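Local coordinates for protein transcriptional regulator (Methanobacterium thermoautotrophicum, PDB 3BPV) that probably binds DNA through a winged-helix motif and acts as a dimeric transcriptional repressor of the MarR family, at residues S13-L27 with I96-L110. Numbering follows the deposited sequence.
Sequences SHRVFIGRELGHLNL and IIPLILKVEERWEDL
Trp107 lays its indole against helix 13-21 and uses both its face and its edge there, a worked example of how one large aromatic side chain can join two helices. His14 covers the indole face: its CA stands 3.9 Å from the centroid of the five-membered ring in a CH-pi contact, while its imidazole turns its edge to the six-membered ring, the planes at 89°. At the indole edge, Trp107 NE1 donates to Ser13 OG over 3.0 Å, with the hydroxyl lying in the ring plane; that oxygen is also hydrogen-bonded to the Ile10 carbonyl. Were Trp107 cut back to an alanine, the Ser13 hydroxyl would probably lose this donor and the imidazole edge of His14 the face it packs on.

The imidazole is gripped at both nitrogens. His14 NE2 gives a short bond of 2.6 Å to the syn lone pair of Glu104 OE2, ring and carboxylate being nearly coplanar, and ND1 is bonded to Asp29, so the ring's rotation is fixed and the buried carboxylate of Glu104 has a partner. With CG anti to the backbone N (chi1 -164°), Phe17 reaches across as a knob into the hole formed by Val103, Arg106, Trp107 and Leu110; its CD2 lies 3.6 Å from Trp107 CB. Glu21 and Arg106 add a salt bridge, although the position of the carboxylate oxygen is less certain.

Farther along, Leu22 CD2 meets Val103 CG2 at 3.8 Å, and Leu27 CD1 packs at 3.9 Å on Ile96 CD1. Ile96 and Ile100 also rest on helix 29-40, while the second subunit packs against His14 and Leu110. The N-to-C directions of segments 13-21 and 97-110 differ by 134°, and the contact thus joins the N-terminal helix 3-21 to helix 97-111 in the helical dimerisation region characteristic of MarR-type winged-helix proteins.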
ATOM      1  N   SER A  13      -3.034   8.788  -3.566  1.00 16.29           N
ATOM      2  CA  SER A  13      -4.143   9.694  -3.820  1.00 16.91           C
ATOM      3  C   SER A  13      -5.420   8.994  -3.387  1.00 17.29           C
ATOM      4  O   SER A  13      -6.340   9.624  -2.863  1.00 16.51           O
ATOM      5  CB  SER A  13      -4.217  10.070  -5.304  1.00 18.32           C
ATOM      6  OG  SER A  13      -4.723   9.018  -6.103  1.00 22.16           O
ATOM      7  N   HIS A  14      -5.465   7.680  -3.581  1.00 15.94           N
ATOM      8  CA  HIS A  14      -6.628   6.895  -3.193  1.00 15.00           C
ATOM      9  C   HIS A  14      -6.772   6.927  -1.679  1.00 15.08           C
ATOM     10  O   HIS A  14      -7.872   7.087  -1.152  1.00 16.35           O
ATOM     11  CB  HIS A  14      -6.473   5.453  -3.696  1.00 15.65           C
ATOM     12  CG  HIS A  14      -7.585   4.540  -3.284  1.00 15.91           C
ATOM     13  ND1 HIS A  14      -7.595   3.883  -2.074  1.00 18.35           N
ATOM     14  CD2 HIS A  14      -8.722   4.173  -3.920  1.00 17.57           C
ATOM     15  CE1 HIS A  14      -8.690   3.149  -1.983  1.00 19.88           C
ATOM     16  NE2 HIS A  14      -9.391   3.308  -3.090  1.00 20.89           N
ATOM     17  N   ARG A  15      -5.651   6.799  -0.980  1.00 14.10           N
ATOM     18  CA  ARG A  15      -5.649   6.826   0.472  1.00 14.86           C
ATOM     19  C   ARG A  15      -6.184   8.154   1.001  1.00 15.27           C
ATOM     20  O   ARG A  15      -7.002   8.181   1.927  1.00 16.00           O
ATOM     21  CB  ARG A  15      -4.229   6.578   0.982  1.00 18.04           C
ATOM     22  CG  ARG A  15      -4.098   6.504   2.491  1.00 21.26           C
ATOM     23  CD  ARG A  15      -2.984   5.536   2.868  1.00 28.53           C
ATOM     24  NE  ARG A  15      -1.781   5.779   2.084  1.00 30.90           N
ATOM     25  CZ  ARG A  15      -0.738   4.958   2.037  1.00 32.87           C
ATOM     26  NH1 ARG A  15      -0.745   3.827   2.731  1.00 34.53           N
ATOM     27  NH2 ARG A  15       0.317   5.268   1.293  1.00 30.89           N
ATOM     28  N   VAL A  16      -5.719   9.252   0.417  1.00 16.07           N
ATOM     29  CA  VAL A  16      -6.169  10.573   0.843  1.00 15.54           C
ATOM     30  C   VAL A  16      -7.651  10.763   0.510  1.00 14.75           C
ATOM     31  O   VAL A  16      -8.413  11.297   1.316  1.00 15.02           O
ATOM     32  CB  VAL A  16      -5.340  11.692   0.167  1.00 15.86           C
ATOM     33  CG1 VAL A  16      -5.947  13.057   0.474  1.00 19.02           C
ATOM     34  CG2 VAL A  16      -3.903  11.647   0.668  1.00 19.36           C
ATOM     35  N   PHE A  17      -8.064  10.320  -0.671  1.00 15.26           N
ATOM     36  CA  PHE A  17      -9.459  10.461  -1.088  1.00 14.20           C
ATOM     37  C   PHE A  17     -10.400   9.667  -0.172  1.00 16.00           C
ATOM     38  O   PHE A  17     -11.443  10.174   0.255  1.00 15.47           O
ATOM     39  CB  PHE A  17      -9.619   9.977  -2.532  1.00 16.36           C
ATOM     40  CG  PHE A  17     -10.891  10.427  -3.190  1.00 17.88           C
ATOM     41  CD1 PHE A  17     -11.030  11.732  -3.639  1.00 18.78           C
ATOM     42  CD2 PHE A  17     -11.946   9.541  -3.365  1.00 17.66           C
ATOM     43  CE1 PHE A  17     -12.206  12.155  -4.258  1.00 20.87           C
ATOM     44  CE2 PHE A  17     -13.128   9.950  -3.982  1.00 18.89           C
ATOM     45  CZ  PHE A  17     -13.256  11.263  -4.431  1.00 18.95           C
ATOM     46  N   ILE A  18     -10.044   8.417   0.115  1.00 15.65           N
ATOM     47  CA  ILE A  18     -10.847   7.567   0.993  1.00 16.56           C
ATOM     48  C   ILE A  18     -10.971   8.205   2.375  1.00 15.93           C
ATOM     49  O   ILE A  18     -12.051   8.266   2.954  1.00 15.09           O
ATOM     50  CB  ILE A  18     -10.194   6.166   1.162  1.00 17.71           C
ATOM     51  CG1 ILE A  18     -10.394   5.345  -0.107  1.00 22.30           C
ATOM     52  CG2 ILE A  18     -10.776   5.445   2.377  1.00 18.23           C
ATOM     53  CD1 ILE A  18     -11.829   5.019  -0.400  1.00 23.20           C
ATOM     54  N   GLY A  19      -9.850   8.680   2.900  1.00 16.51           N
ATOM     55  CA  GLY A  19      -9.855   9.293   4.213  1.00 17.59           C
ATOM     56  C   GLY A  19     -10.738  10.520   4.306  1.00 17.80           C
ATOM     57  O   GLY A  19     -11.372  10.754   5.335  1.00 20.60           O
ATOM     58  N   ARG A  20     -10.787  11.300   3.232  1.00 17.97           N
ATOM     59  CA  ARG A  20     -11.592  12.517   3.205  1.00 19.97           C
ATOM     60  C   ARG A  20     -13.071  12.229   2.987  1.00 19.90           C
ATOM     61  O   ARG A  20     -13.927  12.756   3.700  1.00 22.13           O
ATOM     62  CB  ARG A  20     -11.089  13.452   2.101  1.00 22.57           C
ATOM     63  CG  ARG A  20      -9.616  13.802   2.205  1.00 29.27           C
ATOM     64  CD  ARG A  20      -9.297  14.608   3.456  1.00 33.78           C
ATOM     65  NE  ARG A  20      -9.771  15.985   3.362  1.00 37.70           N
ATOM     66  CZ  ARG A  20      -9.504  16.928   4.260  1.00 39.37           C
ATOM     67  NH1 ARG A  20      -8.765  16.643   5.324  1.00 40.30           N
ATOM     68  NH2 ARG A  20      -9.968  18.158   4.092  1.00 40.20           N
ATOM     69  N   GLU A  21     -13.370  11.383   2.007  1.00 18.48           N
ATOM     70  CA  GLU A  21     -14.751  11.055   1.675  1.00 18.53           C
ATOM     71  C   GLU A  21     -15.434  10.141   2.684  1.00 18.81           C
ATOM     72  O   GLU A  21     -16.641  10.231   2.885  1.00 20.76           O
ATOM     73  CB  GLU A  21     -14.806  10.416   0.283  1.00 21.14           C
ATOM     74  CG  GLU A  21     -14.275  11.311  -0.825  1.00 24.66           C
ATOM     75  CD  GLU A  21     -15.275  12.360  -1.278  1.00 29.29           C
ATOM     76  OE1 GLU A  21     -15.876  13.039  -0.419  1.00 31.29           O
ATOM     77  OE2 GLU A  21     -15.451  12.511  -2.505  1.00 30.80           O
ATOM     78  N   LEU A  22     -14.671   9.264   3.324  1.00 17.18           N
ATOM     79  CA  LEU A  22     -15.253   8.345   4.293  1.00 16.69           C
ATOM     80  C   LEU A  22     -14.790   8.604   5.717  1.00 16.88           C
ATOM     81  O   LEU A  22     -15.024   7.791   6.606  1.00 16.45           O
ATOM     82  CB  LEU A  22     -14.933   6.894   3.906  1.00 16.90           C
ATOM     83  CG  LEU A  22     -15.456   6.447   2.537  1.00 17.93           C
ATOM     84  CD1 LEU A  22     -14.907   5.067   2.200  1.00 20.37           C
ATOM     85  CD2 LEU A  22     -16.983   6.434   2.539  1.00 19.27           C
ATOM     86  N   GLY A  23     -14.138   9.747   5.924  1.00 18.47           N
ATOM     87  CA  GLY A  23     -13.660  10.108   7.246  1.00 19.97           C
ATOM     88  C   GLY A  23     -14.769  10.209   8.276  1.00 20.43           C
ATOM     89  O   GLY A  23     -14.533   9.965   9.457  1.00 21.87           O
ATOM     90  N   HIS A  24     -15.978  10.563   7.849  1.00 21.80           N
ATOM     91  CA  HIS A  24     -17.084  10.666   8.793  1.00 23.18           C
ATOM     92  C   HIS A  24     -17.424   9.300   9.383  1.00 22.80           C
ATOM     93  O   HIS A  24     -18.085   9.206  10.417  1.00 23.98           O
ATOM     94  CB  HIS A  24     -18.323  11.289   8.129  1.00 25.26           C
ATOM     95  CG  HIS A  24     -18.831  10.537   6.938  1.00 27.30           C
ATOM     96  ND1 HIS A  24     -18.127  10.446   5.758  1.00 28.50           N
ATOM     97  CD2 HIS A  24     -19.987   9.859   6.741  1.00 27.24           C
ATOM     98  CE1 HIS A  24     -18.825   9.744   4.884  1.00 27.40           C
ATOM     99  NE2 HIS A  24     -19.957   9.375   5.455  1.00 28.75           N
ATOM    100  N   LEU A  25     -16.950   8.241   8.731  1.00 20.25           N
ATOM    101  CA  LEU A  25     -17.190   6.877   9.201  1.00 21.28           C
ATOM    102  C   LEU A  25     -15.921   6.338   9.851  1.00 21.27           C
ATOM    103  O   LEU A  25     -15.828   5.154  10.184  1.00 22.82           O
ATOM    104  CB  LEU A  25     -17.584   5.972   8.033  1.00 22.70           C
ATOM    105  CG  LEU A  25     -18.867   6.340   7.287  1.00 23.82           C
ATOM    106  CD1 LEU A  25     -19.050   5.400   6.110  1.00 25.12           C
ATOM    107  CD2 LEU A  25     -20.053   6.255   8.233  1.00 26.14           C
ATOM    108  N   ASN A  26     -14.945   7.224  10.021  1.00 19.77           N
ATOM    109  CA  ASN A  26     -13.658   6.876  10.616  1.00 19.82           C
ATOM    110  C   ASN A  26     -12.969   5.783   9.818  1.00 19.79           C
ATOM    111  O   ASN A  26     -12.230   4.961  10.368  1.00 21.43           O
ATOM    112  CB  ASN A  26     -13.825   6.427  12.070  1.00 22.20           C
ATOM    113  CG  ASN A  26     -14.130   7.581  13.004  1.00 23.75           C
ATOM    114  OD1 ASN A  26     -13.697   8.710  12.772  1.00 28.71           O
ATOM    115  ND2 ASN A  26     -14.863   7.301  14.073  1.00 27.00           N
ATOM    116  N   LEU A  27     -13.197   5.789   8.514  1.00 17.92           N
ATOM    117  CA  LEU A  27     -12.597   4.785   7.651  1.00 15.85           C
ATOM    118  C   LEU A  27     -11.339   5.282   6.962  1.00 16.88           C
ATOM    119  O   LEU A  27     -11.193   6.469   6.668  1.00 18.18           O
ATOM    120  CB  LEU A  27     -13.609   4.315   6.594  1.00 17.23           C
ATOM    121  CG  LEU A  27     -14.726   3.379   7.062  1.00 16.94           C
ATOM    122  CD1 LEU A  27     -15.755   3.231   5.951  1.00 19.01           C
ATOM    123  CD2 LEU A  27     -14.141   2.022   7.439  1.00 17.50           C
ATOM    124  N   ILE A  96     -22.687  -0.194   4.290  1.00 22.06           N
ATOM    125  CA  ILE A  96     -21.858   0.934   3.866  1.00 22.42           C
ATOM    126  C   ILE A  96     -21.026   0.597   2.635  1.00 22.22           C
ATOM    127  O   ILE A  96     -20.320   1.455   2.111  1.00 22.72           O
ATOM    128  CB  ILE A  96     -20.891   1.417   4.979  1.00 23.71           C
ATOM    129  CG1 ILE A  96     -19.918   0.299   5.360  1.00 22.91           C
ATOM    130  CG2 ILE A  96     -21.680   1.905   6.182  1.00 25.34           C
ATOM    131  CD1 ILE A  96     -18.805   0.746   6.296  1.00 26.67           C
ATOM    132  N   ILE A  97     -21.103  -0.649   2.173  1.00 22.07           N
ATOM    133  CA  ILE A  97     -20.342  -1.068   0.996  1.00 22.55           C
ATOM    134  C   ILE A  97     -20.705  -0.246  -0.244  1.00 21.75           C
ATOM    135  O   ILE A  97     -19.829   0.132  -1.025  1.00 21.90           O
ATOM    136  CB  ILE A  97     -20.558  -2.572   0.680  1.00 23.81           C
ATOM    137  CG1 ILE A  97     -20.139  -3.421   1.883  1.00 27.51           C
ATOM    138  CG2 ILE A  97     -19.751  -2.971  -0.554  1.00 23.14           C
ATOM    139  CD1 ILE A  97     -18.692  -3.252   2.289  1.00 28.42           C
ATOM    140  N   PRO A  98     -22.005   0.021  -0.464  1.00 20.47           N
ATOM    141  CA  PRO A  98     -22.366   0.813  -1.642  1.00 19.76           C
ATOM    142  C   PRO A  98     -21.702   2.184  -1.608  1.00 19.32           C
ATOM    143  O   PRO A  98     -21.280   2.700  -2.644  1.00 20.32           O
ATOM    144  CB  PRO A  98     -23.886   0.899  -1.549  1.00 19.43           C
ATOM    145  CG  PRO A  98     -24.237  -0.428  -0.957  1.00 19.53           C
ATOM    146  CD  PRO A  98     -23.206  -0.576   0.149  1.00 20.63           C
ATOM    147  N   LEU A  99     -21.616   2.768  -0.414  1.00 19.34           N
ATOM    148  CA  LEU A  99     -20.988   4.071  -0.241  1.00 21.21           C
ATOM    149  C   LEU A  99     -19.518   3.967  -0.620  1.00 20.04           C
ATOM    150  O   LEU A  99     -18.969   4.846  -1.286  1.00 20.83           O
ATOM    151  CB  LEU A  99     -21.103   4.533   1.213  1.00 23.60           C
ATOM    152  CG  LEU A  99     -22.489   4.856   1.773  1.00 26.94           C
ATOM    153  CD1 LEU A  99     -22.405   4.995   3.282  1.00 29.16           C
ATOM    154  CD2 LEU A  99     -23.017   6.134   1.144  1.00 28.13           C
ATOM    155  N   ILE A 100     -18.883   2.888  -0.181  1.00 18.86           N
ATOM    156  CA  ILE A 100     -17.477   2.654  -0.473  1.00 18.59           C
ATOM    157  C   ILE A 100     -17.261   2.507  -1.974  1.00 18.05           C
ATOM    158  O   ILE A 100     -16.353   3.108  -2.543  1.00 17.98           O
ATOM    159  CB  ILE A 100     -16.976   1.384   0.242  1.00 20.78           C
ATOM    160  CG1 ILE A 100     -16.904   1.642   1.748  1.00 21.62           C
ATOM    161  CG2 ILE A 100     -15.617   0.972  -0.301  1.00 21.37           C
ATOM    162  CD1 ILE A 100     -16.520   0.419   2.564  1.00 20.05           C
ATOM    163  N   LEU A 101     -18.106   1.716  -2.625  1.00 17.27           N
ATOM    164  CA  LEU A 101     -17.970   1.518  -4.061  1.00 18.49           C
ATOM    165  C   LEU A 101     -18.232   2.807  -4.835  1.00 17.43           C
ATOM    166  O   LEU A 101     -17.633   3.032  -5.881  1.00 18.12           O
ATOM    167  CB  LEU A 101     -18.905   0.400  -4.543  1.00 20.24           C
ATOM    168  CG  LEU A 101     -18.545  -1.000  -4.028  1.00 21.82           C
ATOM    169  CD1 LEU A 101     -19.539  -2.020  -4.560  1.00 22.28           C
ATOM    170  CD2 LEU A 101     -17.134  -1.368  -4.466  1.00 23.91           C
ATOM    171  N   LYS A 102     -19.124   3.653  -4.328  1.00 18.87           N
ATOM    172  CA  LYS A 102     -19.412   4.917  -4.995  1.00 18.75           C
ATOM    173  C   LYS A 102     -18.186   5.821  -4.895  1.00 18.01           C
ATOM    174  O   LYS A 102     -17.840   6.530  -5.845  1.00 17.64           O
ATOM    175  CB  LYS A 102     -20.620   5.609  -4.360  1.00 21.69           C
ATOM    176  CG  LYS A 102     -20.981   6.926  -5.035  1.00 26.53           C
ATOM    177  CD  LYS A 102     -22.086   7.662  -4.296  1.00 31.35           C
ATOM    178  CE  LYS A 102     -22.383   8.997  -4.964  1.00 32.35           C
ATOM    179  NZ  LYS A 102     -21.161   9.844  -5.058  1.00 35.95           N
ATOM    180  N   VAL A 103     -17.532   5.801  -3.737  1.00 17.97           N
ATOM    181  CA  VAL A 103     -16.333   6.607  -3.543  1.00 16.72           C
ATOM    182  C   VAL A 103     -15.224   6.093  -4.469  1.00 15.34           C
ATOM    183  O   VAL A 103     -14.479   6.889  -5.043  1.00 16.34           O
ATOM    184  CB  VAL A 103     -15.878   6.561  -2.070  1.00 18.24           C
ATOM    185  CG1 VAL A 103     -14.495   7.193  -1.918  1.00 19.38           C
ATOM    186  CG2 VAL A 103     -16.901   7.305  -1.205  1.00 19.91           C
ATOM    187  N   GLU A 104     -15.129   4.775  -4.627  1.00 17.76           N
ATOM    188  CA  GLU A 104     -14.119   4.201  -5.518  1.00 17.39           C
ATOM    189  C   GLU A 104     -14.346   4.699  -6.939  1.00 17.27           C
ATOM    190  O   GLU A 104     -13.404   5.071  -7.638  1.00 18.04           O
ATOM    191  CB  GLU A 104     -14.176   2.669  -5.518  1.00 17.62           C
ATOM    192  CG  GLU A 104     -13.633   1.978  -4.272  1.00 19.40           C
ATOM    193  CD  GLU A 104     -12.162   2.277  -4.016  1.00 17.26           C
ATOM    194  OE1 GLU A 104     -11.439   2.629  -4.973  1.00 22.11           O
ATOM    195  OE2 GLU A 104     -11.729   2.144  -2.854  1.00 20.85           O
ATOM    196  N   GLU A 105     -15.607   4.699  -7.366  1.00 18.45           N
ATOM    197  CA  GLU A 105     -15.976   5.150  -8.704  1.00 19.19           C
ATOM    198  C   GLU A 105     -15.609   6.619  -8.903  1.00 18.19           C
ATOM    199  O   GLU A 105     -15.066   6.997  -9.942  1.00 19.63           O
ATOM    200  CB  GLU A 105     -17.481   4.960  -8.921  1.00 22.52           C
ATOM    201  CG  GLU A 105     -17.963   5.338 -10.312  1.00 26.89           C
ATOM    202  CD  GLU A 105     -19.463   5.161 -10.471  1.00 29.95           C
ATOM    203  OE1 GLU A 105     -19.962   4.038 -10.238  1.00 33.75           O
ATOM    204  OE2 GLU A 105     -20.141   6.144 -10.830  1.00 32.82           O
ATOM    205  N   ARG A 106     -15.921   7.449  -7.910  1.00 16.71           N
ATOM    206  CA  ARG A 106     -15.609   8.870  -7.988  1.00 18.19           C
ATOM    207  C   ARG A 106     -14.100   9.091  -8.094  1.00 15.93           C
ATOM    208  O   ARG A 106     -13.639   9.945  -8.855  1.00 17.13           O
ATOM    209  CB  ARG A 106     -16.157   9.608  -6.758  1.00 20.04           C
ATOM    210  CG  ARG A 106     -17.679   9.714  -6.706  1.00 24.01           C
ATOM    211  CD  ARG A 106     -18.127  10.385  -5.412  1.00 28.75           C
ATOM    212  NE  ARG A 106     -17.513  11.701  -5.246  1.00 33.96           N
ATOM    213  CZ  ARG A 106     -17.626  12.449  -4.153  1.00 35.37           C
ATOM    214  NH1 ARG A 106     -18.333  12.016  -3.117  1.00 37.98           N
ATOM    215  NH2 ARG A 106     -17.033  13.633  -4.096  1.00 37.26           N
ATOM    216  N   TRP A 107     -13.328   8.334  -7.320  1.00 16.51           N
ATOM    217  CA  TRP A 107     -11.877   8.472  -7.360  1.00 15.47           C
ATOM    218  C   TRP A 107     -11.366   8.119  -8.757  1.00 15.62           C
ATOM    219  O   TRP A 107     -10.551   8.839  -9.333  1.00 15.97           O
ATOM    220  CB  TRP A 107     -11.225   7.556  -6.319  1.00 17.07           C
ATOM    221  CG  TRP A 107      -9.735   7.561  -6.393  1.00 15.10           C
ATOM    222  CD1 TRP A 107      -8.895   8.572  -6.021  1.00 16.19           C
ATOM    223  CD2 TRP A 107      -8.907   6.523  -6.931  1.00 15.25           C
ATOM    224  NE1 TRP A 107      -7.593   8.225  -6.298  1.00 16.35           N
ATOM    225  CE2 TRP A 107      -7.572   6.974  -6.857  1.00 16.11           C
ATOM    226  CE3 TRP A 107      -9.164   5.257  -7.473  1.00 16.13           C
ATOM    227  CZ2 TRP A 107      -6.495   6.203  -7.304  1.00 16.69           C
ATOM    228  CZ3 TRP A 107      -8.092   4.489  -7.921  1.00 16.25           C
ATOM    229  CH2 TRP A 107      -6.774   4.968  -7.832  1.00 16.79           C
ATOM    230  N   GLU A 108     -11.860   7.016  -9.303  1.00 16.61           N
ATOM    231  CA  GLU A 108     -11.445   6.590 -10.635  1.00 15.64           C
ATOM    232  C   GLU A 108     -11.799   7.628 -11.691  1.00 16.25           C
ATOM    233  O   GLU A 108     -10.990   7.928 -12.573  1.00 16.45           O
ATOM    234  CB  GLU A 108     -12.085   5.242 -10.989  1.00 18.00           C
ATOM    235  CG  GLU A 108     -11.437   4.067 -10.277  1.00 20.93           C
ATOM    236  CD  GLU A 108     -12.027   2.726 -10.671  1.00 22.76           C
ATOM    237  OE1 GLU A 108     -12.199   2.482 -11.885  1.00 25.29           O
ATOM    238  OE2 GLU A 108     -12.298   1.914  -9.760  1.00 20.53           O
ATOM    239  N   ASP A 109     -13.002   8.191 -11.606  1.00 17.22           N
ATOM    240  CA  ASP A 109     -13.405   9.187 -12.591  1.00 16.49           C
ATOM    241  C   ASP A 109     -12.483  10.401 -12.552  1.00 16.24           C
ATOM    242  O   ASP A 109     -12.110  10.942 -13.598  1.00 17.69           O
ATOM    243  CB  ASP A 109     -14.859   9.627 -12.369  1.00 18.12           C
ATOM    244  CG  ASP A 109     -15.852   8.512 -12.650  1.00 21.99           C
ATOM    245  OD1 ASP A 109     -15.505   7.590 -13.411  1.00 23.82           O
ATOM    246  OD2 ASP A 109     -16.982   8.567 -12.122  1.00 25.86           O
ATOM    247  N   LEU A 110     -12.120  10.828 -11.349  1.00 15.94           N
ATOM    248  CA  LEU A 110     -11.222  11.967 -11.196  1.00 15.37           C
ATOM    249  C   LEU A 110      -9.836  11.640 -11.750  1.00 14.83           C
ATOM    250  O   LEU A 110      -9.229  12.443 -12.455  1.00 14.62           O
ATOM    251  CB  LEU A 110     -11.107  12.357  -9.719  1.00 17.53           C
ATOM    252  CG  LEU A 110     -12.305  13.068  -9.080  1.00 19.31           C
ATOM    253  CD1 LEU A 110     -12.168  13.029  -7.572  1.00 21.27           C
ATOM    254  CD2 LEU A 110     -12.383  14.504  -9.571  1.00 22.10           C
TER